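Local atomic coordinates of putative cathepsin d (PDB entry 5N7Q), a protein that probably cleaves proteins as an aspartic endopeptidase of the pepsin family and is captured here with the inhibitor pepstatin A in place. Residues W197-D202 and F272-K277; C222-D227 and W312-V317; S231-P236 and S300-L305. All blocks are in the same frame, centred on the assembly; numbering follows the deposited sequence.

How the interactions relate
Six segments of the C-terminal lobe of a pepsin-like fold pair up out of order, so the loops closed by these contacts interlock. From the N terminus, residues 197-202 come first and wait for 272-277, which closes interaction 1. Residues 222-227 and 231-236 both fall within that loop, yet find partners beyond it: 300-305 closes interaction 3, then 312-317 closes interaction 2. Interaction 1 therefore crosses both others, whereas interaction 3 is enclosed by interaction 2. Strand 312-314 runs between 222-226 and 233-235, giving the psi-shaped arrangement around Asp227, and backbone bonds from 222-226 to 198-206 carry the sheet on to interaction 1.

Interaction 1: residues W197-D202 and F272-K277; sequences WQFHVD and FTISGK
Asp202 closes over the beta hairpin that links strands 270-274 and 277-281 through a two-residue type I' turn, Ser275-Gly276. Strand 198-201 meets strand 272-274 at a steep 108°, so backbone pairing between these segments is brief. Its one direct bond runs from Asp202 N to Thr273 O, 2.9 Å, and approaches the carbonyl nearly end-on.

A side-chain bond follows from the same residue. With CG beside its own backbone N (chi1 -59°), the Asp202 carboxylate is swung over the turn, where OD2 accepts from Gly276 N at 2.9 Å. The hairpin is thus gripped twice by one residue, once through the main chain and once through the carboxylate.

Apolar contacts lie on the buried side. Val201 CG2 comes within 4.3 Å of Ile274 CG1, and the Phe199 ring meets Ile274 CD1 obliquely. Separately, CG1 of Val201 packs on a carbonyl, 3.4 Å from Thr273 O. Strand 187-190 touches this region too, and Ser275 OG is hydrogen-bonded to Tyr188 O.

Water completes the join: a single molecule gives a hydrogen to His200 O at 2.7 Å, makes a weak bond to Asp202 OD1, and accepts from Ser275 N at 2.9 Å.

Interaction 2: residues C222-D227 and W312-V317; sequences CEAIAD and WILGDV
Ile225 and Ile313 lie side by side and point the same way, forming the apolar centre of a parallel strand pair in the psi structure of the C-terminal lobe. Ile225 CD1 is 3.8 Å from Ile313 CG1, and Ile313 CG2 continues along the same face to touch Asp227 CB at 3.5 Å. On the opposite face, the methyl of Ala224 touches both Trp312 CB and Leu314 CG. Farther out, SG of Cys222, disulfide-bonded to Cys218, lies oblique to the Trp312 five-membered ring, 4.3 Å from its centroid; the cysteine's chi1 of 53° tucks the sulfur between backbone N and carbonyl carbon.

Four backbone bonds stitch the strands: Trp312 N to Glu223 O, Ile225 N to Trp312 O, Leu314 N to Ile225 O, and Asp227 N to Leu314 O. The last, 2.9 Å long, is almost straight at 177°.

At the polar edge stands Asp227, a predicted active-site residue. Its OD1 accepts from Gly229 N, and OD2 is hydrogen-bonded to Thr230 OG1 and to a modified side chain of pepstatin A. Strand pairing and the Ile313 methyl hold its base, Gly229 and Thr230 orient the carboxylate, and Asp36 lies beside it, as expected of an aspartic peptidase's catalytic pair.

Interaction 3: residues S231-P236 and S300-L305; sequences SLITGP and SGFMGL
Ile233 and Phe302 face the same way across a parallel ladder that joins strand 233-235, the second outer strand of the psi motif, to the end of strand 295-304. Four main-chain bonds make the ladder: Ile233 N to Gly301 O, Met303 N to Ile233 O, Gly235 N to Met303 O, and Leu305 N to Gly235 O. Between them CA-H groups also lean on carbonyls, the shortest such approach being Thr234 CA to Met303 O at 3.1 Å. Just before the ladder, Ser300 OG accepts from Phe302 N across an ST turn, and the same hydroxyl is hydrogen-bonded to Asn244 OD1.

Apolar packing differs on the two faces. On one, Ile233 CD1 meets the Phe302 ring obliquely at CE1, 3.8 Å away, and helix 237-247 touches the ring through Leu243 and Leu247. On the other, Met303 runs alongside Thr234, with CG 3.7 Å from Thr234 CG2. A Met303 chi1 of 60°, with CG between backbone N and carbonyl carbon, and an extended chi2 bring its SD to 3.9 Å from Leu232 CD1, the two side chains crossing at about a right angle. Leu305 CB sits 3.8 Å from Thr234 CB. Leu232, Met303 and Leu305 also touch pepstatin A, which is consistent with this side of the ladder lining the substrate-binding cleft.

Polar contacts beyond the ladder centre on Thr234 OG1. It gives a hydrogen to a water 2.7 Å away, which donates in turn to Leu305 O at 2.9 Å, beside the last direct bond, Leu305 N to Gly235 O.

Interaction 1: residues W197-D202 and F272-K277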
loop_
_atom_site.group_PDB
_atom_site.type_symbol
_atom_site.label_atom_id
_atom_site.label_comp_id
_atom_site.label_asym_id
_atom_site.label_seq_id
_atom_site.Cartn_x
_atom_site.Cartn_y
_atom_site.Cartn_z
ATOM N N TRP A 197 9.218 1.103 -4.238
ATOM C CA TRP A 197 9.197 0.215 -5.392
ATOM C C TRP A 197 8.896 1.053 -6.630
ATOM O O TRP A 197 7.747 1.185 -7.045
ATOM C CB TRP A 197 8.178 -0.896 -5.182
ATOM C CG TRP A 197 8.659 -1.922 -4.203
ATOM C CD1 TRP A 197 8.428 -1.963 -2.843
ATOM C CD2 TRP A 197 9.438 -3.088 -4.510
ATOM N NE1 TRP A 197 9.027 -3.083 -2.310
ATOM C CE2 TRP A 197 9.625 -3.791 -3.315
ATOM C CE3 TRP A 197 9.965 -3.615 -5.700
ATOM C CZ2 TRP A 197 10.331 -4.989 -3.264
ATOM C CZ3 TRP A 197 10.661 -4.772 -5.660
ATOM C CH2 TRP A 197 10.818 -5.481 -4.439
ATOM N N GLN A 198 9.938 1.720 -7.131
ATOM C CA GLN A 198 9.832 2.797 -8.114
ATOM C C GLN A 198 10.306 2.340 -9.490
ATOM O O GLN A 198 11.262 1.555 -9.590
ATOM C CB GLN A 198 10.657 3.988 -7.639
ATOM C CG GLN A 198 10.474 5.279 -8.433
ATOM C CD GLN A 198 11.113 6.466 -7.760
ATOM O OE1 GLN A 198 11.087 6.596 -6.523
ATOM N NE2 GLN A 198 11.702 7.339 -8.554
ATOM N N PHE A 199 9.655 2.836 -10.527
ATOM C CA PHE A 199 9.951 2.432 -11.911
ATOM C C PHE A 199 9.467 3.485 -12.888
ATOM O O PHE A 199 8.752 4.411 -12.515
ATOM C CB PHE A 199 9.306 1.061 -12.222
ATOM C CG PHE A 199 7.862 0.994 -11.844
ATOM C CD1 PHE A 199 6.876 1.396 -12.736
ATOM C CD2 PHE A 199 7.478 0.596 -10.568
ATOM C CE1 PHE A 199 5.536 1.370 -12.370
ATOM C CE2 PHE A 199 6.145 0.566 -10.212
ATOM C CZ PHE A 199 5.170 0.963 -11.101
ATOM N N HIS A 200 9.865 3.292 -14.140
ATOM C CA HIS A 200 9.483 4.197 -15.232
ATOM C C HIS A 200 8.179 3.766 -15.887
ATOM O O HIS A 200 7.933 2.584 -16.164
ATOM C CB HIS A 200 10.616 4.223 -16.258
ATOM C CG HIS A 200 10.364 5.138 -17.417
ATOM N ND1 HIS A 200 10.444 6.504 -17.310
ATOM C CD2 HIS A 200 10.042 4.876 -18.705
ATOM C CE1 HIS A 200 10.175 7.050 -18.480
ATOM N NE2 HIS A 200 9.908 6.086 -19.335
ATOM N N VAL A 201 7.315 4.760 -16.128
ATOM C CA VAL A 201 6.061 4.612 -16.876
ATOM C C VAL A 201 6.190 5.351 -18.225
ATOM O O VAL A 201 6.755 6.453 -18.280
ATOM C CB VAL A 201 4.880 5.145 -16.040
ATOM C CG1 VAL A 201 3.613 5.261 -16.868
ATOM C CG2 VAL A 201 4.684 4.249 -14.812
ATOM N N ASP A 202 5.652 4.736 -19.272
ATOM C CA ASP A 202 5.765 5.281 -20.630
ATOM C C ASP A 202 4.730 6.346 -20.935
ATOM O O ASP A 202 5.036 7.227 -21.729
ATOM C CB ASP A 202 5.618 4.190 -21.681
ATOM C CG ASP A 202 6.655 3.081 -21.556
ATOM O OD1 ASP A 202 7.750 3.303 -21.015
ATOM O OD2 ASP A 202 6.349 1.951 -21.991
ATOM N N PHE A 272 -2.541 3.153 -18.283
ATOM C CA PHE A 272 -1.119 3.333 -17.954
ATOM C C PHE A 272 -0.323 2.388 -18.818
ATOM O O PHE A 272 -0.655 1.205 -18.915
ATOM C CB PHE A 272 -0.847 3.014 -16.474
ATOM C CG PHE A 272 -1.381 4.049 -15.546
ATOM C CD1 PHE A 272 -2.750 4.094 -15.278
ATOM C CD2 PHE A 272 -0.548 4.999 -14.962
ATOM C CE1 PHE A 272 -3.265 5.084 -14.455
ATOM C CE2 PHE A 272 -1.063 5.987 -14.144
ATOM C CZ PHE A 272 -2.417 6.032 -13.896
ATOM N N THR A 273 0.670 2.919 -19.520
ATOM C CA THR A 273 1.522 2.105 -20.377
ATOM C C THR A 273 2.831 1.871 -19.636
ATOM O O THR A 273 3.530 2.812 -19.281
ATOM C CB THR A 273 1.764 2.759 -21.741
ATOM O OG1 THR A 273 0.503 2.883 -22.427
ATOM C CG2 THR A 273 2.714 1.868 -22.583
ATOM N N ILE A 274 3.160 0.599 -19.409
ATOM C CA ILE A 274 4.319 0.213 -18.620
ATOM C C ILE A 274 5.010 -0.908 -19.366
ATOM O O ILE A 274 4.365 -1.869 -19.762
ATOM C CB ILE A 274 3.908 -0.285 -17.200
ATOM C CG1 ILE A 274 2.981 0.742 -16.508
ATOM C CG2 ILE A 274 5.151 -0.607 -16.392
ATOM C CD1 ILE A 274 2.372 0.231 -15.205
ATOM N N SER A 275 6.305 -0.751 -19.604
ATOM C CA SER A 275 7.072 -1.702 -20.434
ATOM C C SER A 275 6.408 -1.964 -21.798
ATOM O O SER A 275 6.434 -3.075 -22.318
ATOM C CB SER A 275 7.352 -3.000 -19.661
ATOM O OG SER A 275 8.213 -2.739 -18.549
ATOM N N GLY A 276 5.812 -0.914 -22.362
ATOM C CA GLY A 276 5.174 -0.990 -23.655
ATOM C C GLY A 276 3.801 -1.602 -23.714
ATOM O O GLY A 276 3.199 -1.621 -24.789
ATOM N N LYS A 277 3.297 -2.092 -22.586
ATOM C CA LYS A 277 1.987 -2.731 -22.521
ATOM C C LYS A 277 0.984 -1.802 -21.845
ATOM O O LYS A 277 1.311 -1.085 -20.885
ATOM C CB LYS A 277 2.070 -4.048 -21.768
ATOM C CG LYS A 277 0.738 -4.764 -21.716
ATOM C CD LYS A 277 0.846 -6.186 -21.222
ATOM C CE LYS A 277 -0.523 -6.822 -21.143
ATOM N NZ LYS A 277 -1.097 -7.146 -22.478
HETATM O O HOH W 1 7.731 1.516 -18.619
#

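Interaction 2: residues C222-D227 and W312-V317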
loop_
_atom_site.group_PDB
_atom_site.type_symbol
_atom_site.label_atom_id
_atom_site.label_comp_id
_atom_site.label_asym_id
_atom_site.label_seq_id
_atom_site.Cartn_x
_atom_site.Cartn_y
_atom_site.Cartn_z
ATOM N N CYS A 222 7.393 9.135 -17.356
ATOM C CA CYS A 222 7.327 9.600 -15.980
ATOM C C CYS A 222 7.734 8.479 -15.056
ATOM O O CYS A 222 7.954 7.368 -15.512
ATOM C CB CYS A 222 5.901 10.112 -15.647
ATOM S SG CYS A 222 4.609 8.927 -16.011
ATOM N N GLU A 223 7.836 8.794 -13.766
ATOM C CA GLU A 223 8.236 7.835 -12.716
ATOM C C GLU A 223 6.983 7.515 -11.896
ATOM O O GLU A 223 6.078 8.357 -11.754
ATOM C CB GLU A 223 9.353 8.383 -11.781
ATOM C CG GLU A 223 10.806 8.466 -12.315
ATOM C CD GLU A 223 11.592 7.130 -12.358
ATOM O OE1 GLU A 223 12.191 6.640 -11.321
ATOM O OE2 GLU A 223 11.687 6.617 -13.499
ATOM N N ALA A 224 6.927 6.306 -11.339
ATOM C CA ALA A 224 5.823 5.850 -10.509
ATOM C C ALA A 224 6.331 4.891 -9.449
ATOM O O ALA A 224 7.421 4.346 -9.552
ATOM C CB ALA A 224 4.776 5.124 -11.354
ATOM N N ILE A 225 5.502 4.642 -8.441
ATOM C CA ILE A 225 5.748 3.579 -7.439
ATOM C C ILE A 225 4.519 2.697 -7.325
ATOM O O ILE A 225 3.390 3.157 -7.588
ATOM C CB ILE A 225 6.171 4.150 -6.045
ATOM C CG1 ILE A 225 4.982 4.804 -5.307
ATOM C CG2 ILE A 225 7.316 5.160 -6.229
ATOM C CD1 ILE A 225 5.285 5.255 -3.887
ATOM N N ALA A 226 4.719 1.464 -6.904
ATOM C CA ALA A 226 3.621 0.556 -6.576
ATOM C C ALA A 226 3.466 0.541 -5.060
ATOM O O ALA A 226 4.355 0.093 -4.367
ATOM C CB ALA A 226 3.901 -0.828 -7.103
ATOM N N ASP A 227 2.361 1.082 -4.555
ATOM C CA ASP A 227 2.189 1.297 -3.107
ATOM C C ASP A 227 0.881 0.729 -2.590
ATOM O O ASP A 227 -0.166 1.357 -2.706
ATOM C CB ASP A 227 2.269 2.768 -2.756
ATOM C CG ASP A 227 2.234 3.005 -1.281
ATOM O OD1 ASP A 227 2.239 2.031 -0.499
ATOM O OD2 ASP A 227 2.227 4.197 -0.878
ATOM N N TRP A 312 4.013 9.287 -9.899
ATOM C CA TRP A 312 2.678 8.761 -9.697
ATOM C C TRP A 312 2.751 7.640 -8.693
ATOM O O TRP A 312 3.637 6.770 -8.773
ATOM C CB TRP A 312 2.124 8.184 -11.004
ATOM C CG TRP A 312 1.914 9.215 -12.099
ATOM C CD1 TRP A 312 2.875 9.804 -12.869
ATOM C CD2 TRP A 312 0.654 9.746 -12.561
ATOM N NE1 TRP A 312 2.302 10.663 -13.782
ATOM C CE2 TRP A 312 0.942 10.654 -13.610
ATOM C CE3 TRP A 312 -0.682 9.537 -12.192
ATOM C CZ2 TRP A 312 -0.063 11.365 -14.279
ATOM C CZ3 TRP A 312 -1.672 10.241 -12.861
ATOM C CH2 TRP A 312 -1.353 11.131 -13.903
ATOM N N ILE A 313 1.847 7.646 -7.730
ATOM C CA ILE A 313 1.728 6.505 -6.820
ATOM C C ILE A 313 0.571 5.636 -7.304
ATOM O O ILE A 313 -0.596 6.092 -7.328
ATOM C CB ILE A 313 1.487 6.915 -5.360
ATOM C CG1 ILE A 313 2.636 7.789 -4.801
ATOM C CG2 ILE A 313 1.304 5.658 -4.513
ATOM C CD1 ILE A 313 2.399 8.320 -3.390
ATOM N N LEU A 314 0.891 4.421 -7.707
ATOM C CA LEU A 314 -0.097 3.425 -8.107
ATOM C C LEU A 314 -0.508 2.652 -6.859
ATOM O O LEU A 314 0.176 1.759 -6.409
ATOM C CB LEU A 314 0.481 2.524 -9.198
ATOM C CG LEU A 314 0.969 3.217 -10.482
ATOM C CD1 LEU A 314 1.353 2.209 -11.534
ATOM C CD2 LEU A 314 -0.095 4.160 -11.009
ATOM N N GLY A 315 -1.612 3.070 -6.261
ATOM C CA GLY A 315 -2.173 2.459 -5.067
ATOM C C GLY A 315 -3.221 1.422 -5.410
ATOM O O GLY A 315 -3.204 0.853 -6.506
ATOM N N ASP A 316 -4.114 1.158 -4.446
ATOM C CA ASP A 316 -5.013 0.014 -4.507
ATOM C C ASP A 316 -5.948 0.061 -5.722
ATOM O O ASP A 316 -6.352 -0.970 -6.248
ATOM C CB ASP A 316 -5.840 -0.114 -3.227
ATOM C CG ASP A 316 -5.001 -0.218 -1.958
ATOM O OD1 ASP A 316 -3.826 -0.688 -2.047
ATOM O OD2 ASP A 316 -5.523 0.156 -0.864
ATOM N N VAL A 317 -6.295 1.257 -6.186
ATOM C CA VAL A 317 -7.087 1.371 -7.430
ATOM C C VAL A 317 -6.445 0.611 -8.599
ATOM O O VAL A 317 -7.142 -0.024 -9.398
ATOM C CB VAL A 317 -7.308 2.861 -7.787
ATOM C CG1 VAL A 317 -7.633 3.040 -9.257
ATOM C CG2 VAL A 317 -8.376 3.439 -6.894
#

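Interaction 3: residues S231-P236 and S300-L305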
loop_
_atom_site.group_PDB
_atom_site.type_symbol
_atom_site.label_atom_id
_atom_site.label_comp_id
_atom_site.label_asym_id
_atom_site.label_seq_id
_atom_site.Cartn_x
_atom_site.Cartn_y
_atom_site.Cartn_z
ATOM N N SER A 231 -4.539 4.309 -1.104
ATOM C CA SER A 231 -5.838 3.841 -1.569
ATOM C C SER A 231 -6.062 4.074 -3.066
ATOM O O SER A 231 -6.604 3.224 -3.789
ATOM C CB SER A 231 -6.945 4.593 -0.838
ATOM O OG SER A 231 -6.840 4.426 0.570
ATOM N N LEU A 232 -5.720 5.273 -3.514
ATOM C CA LEU A 232 -6.049 5.741 -4.852
ATOM C C LEU A 232 -4.816 5.703 -5.751
ATOM O O LEU A 232 -3.848 4.976 -5.475
ATOM C CB LEU A 232 -6.688 7.145 -4.775
ATOM C CG LEU A 232 -7.897 7.270 -3.863
ATOM C CD1 LEU A 232 -8.456 8.688 -3.985
ATOM C CD2 LEU A 232 -8.965 6.218 -4.136
ATOM N N ILE A 233 -4.873 6.421 -6.861
ATOM C CA ILE A 233 -3.704 6.735 -7.672
ATOM C C ILE A 233 -3.415 8.192 -7.433
ATOM O O ILE A 233 -4.327 9.030 -7.553
ATOM C CB ILE A 233 -3.924 6.415 -9.156
ATOM C CG1 ILE A 233 -4.046 4.903 -9.341
ATOM C CG2 ILE A 233 -2.821 7.031 -10.034
ATOM C CD1 ILE A 233 -4.471 4.458 -10.700
ATOM N N THR A 234 -2.180 8.514 -7.107
ATOM C CA THR A 234 -1.767 9.920 -6.976
ATOM C C THR A 234 -0.901 10.260 -8.153
ATOM O O THR A 234 -0.264 9.396 -8.748
ATOM C CB THR A 234 -1.050 10.272 -5.671
ATOM O OG1 THR A 234 0.321 9.843 -5.721
ATOM C CG2 THR A 234 -1.709 9.584 -4.453
ATOM N N GLY A 235 -0.893 11.537 -8.499
ATOM C CA GLY A 235 -0.002 12.035 -9.530
ATOM C C GLY A 235 0.379 13.487 -9.353
ATOM O O GLY A 235 -0.151 14.167 -8.480
ATOM N N PRO A 236 1.282 13.973 -10.215
ATOM C CA PRO A 236 1.615 15.394 -10.229
ATOM C C PRO A 236 0.322 16.219 -10.325
ATOM O O PRO A 236 -0.485 15.949 -11.214
ATOM C CB PRO A 236 2.459 15.534 -11.510
ATOM C CG PRO A 236 3.065 14.188 -11.712
ATOM C CD PRO A 236 1.972 13.240 -11.298
ATOM N N SER A 300 -13.240 10.433 -7.447
ATOM C CA SER A 300 -12.309 10.104 -8.489
ATOM C C SER A 300 -11.070 9.460 -7.882
ATOM O O SER A 300 -10.470 10.021 -6.966
ATOM C CB SER A 300 -11.874 11.363 -9.215
ATOM O OG SER A 300 -10.805 11.052 -10.096
ATOM N N GLY A 301 -10.673 8.338 -8.426
ATOM C CA GLY A 301 -9.489 7.638 -7.955
ATOM C C GLY A 301 -8.169 8.221 -8.411
ATOM O O GLY A 301 -7.144 7.573 -8.243
ATOM N N PHE A 302 -8.181 9.418 -8.980
ATOM C CA PHE A 302 -6.958 10.141 -9.334
ATOM C C PHE A 302 -6.879 11.404 -8.528
ATOM O O PHE A 302 -7.716 12.302 -8.702
ATOM C CB PHE A 302 -6.872 10.420 -10.839
ATOM C CG PHE A 302 -7.129 9.217 -11.663
ATOM C CD1 PHE A 302 -6.138 8.288 -11.870
ATOM C CD2 PHE A 302 -8.389 8.984 -12.190
ATOM C CE1 PHE A 302 -6.403 7.151 -12.602
ATOM C CE2 PHE A 302 -8.658 7.858 -12.929
ATOM C CZ PHE A 302 -7.651 6.922 -13.124
ATOM N N MET A 303 -5.903 11.494 -7.627
ATOM C CA MET A 303 -5.717 12.614 -6.736
ATOM C C MET A 303 -4.314 13.219 -6.884
ATOM O O MET A 303 -3.348 12.532 -7.168
ATOM C CB MET A 303 -6.003 12.209 -5.298
ATOM C CG MET A 303 -5.123 11.102 -4.771
ATOM S SD MET A 303 -5.320 10.811 -2.998
ATOM C CE MET A 303 -4.301 12.064 -2.261
ATOM N N GLY A 304 -4.194 14.508 -6.641
ATOM C CA GLY A 304 -2.911 15.192 -6.779
ATOM C C GLY A 304 -2.046 15.068 -5.533
ATOM O O GLY A 304 -2.555 15.166 -4.406
ATOM N N LEU A 305 -0.752 14.815 -5.731
ATOM C CA LEU A 305 0.211 14.774 -4.627
ATOM C C LEU A 305 1.588 15.162 -5.163
ATOM O O LEU A 305 2.142 14.490 -6.017
ATOM C CB LEU A 305 0.250 13.393 -3.947
ATOM C CG LEU A 305 1.229 13.292 -2.771
ATOM C CD1 LEU A 305 0.957 14.304 -1.664
ATOM C CD2 LEU A 305 1.250 11.889 -2.181
HETATM O O HOH W 2 1.981 11.718 -6.697
#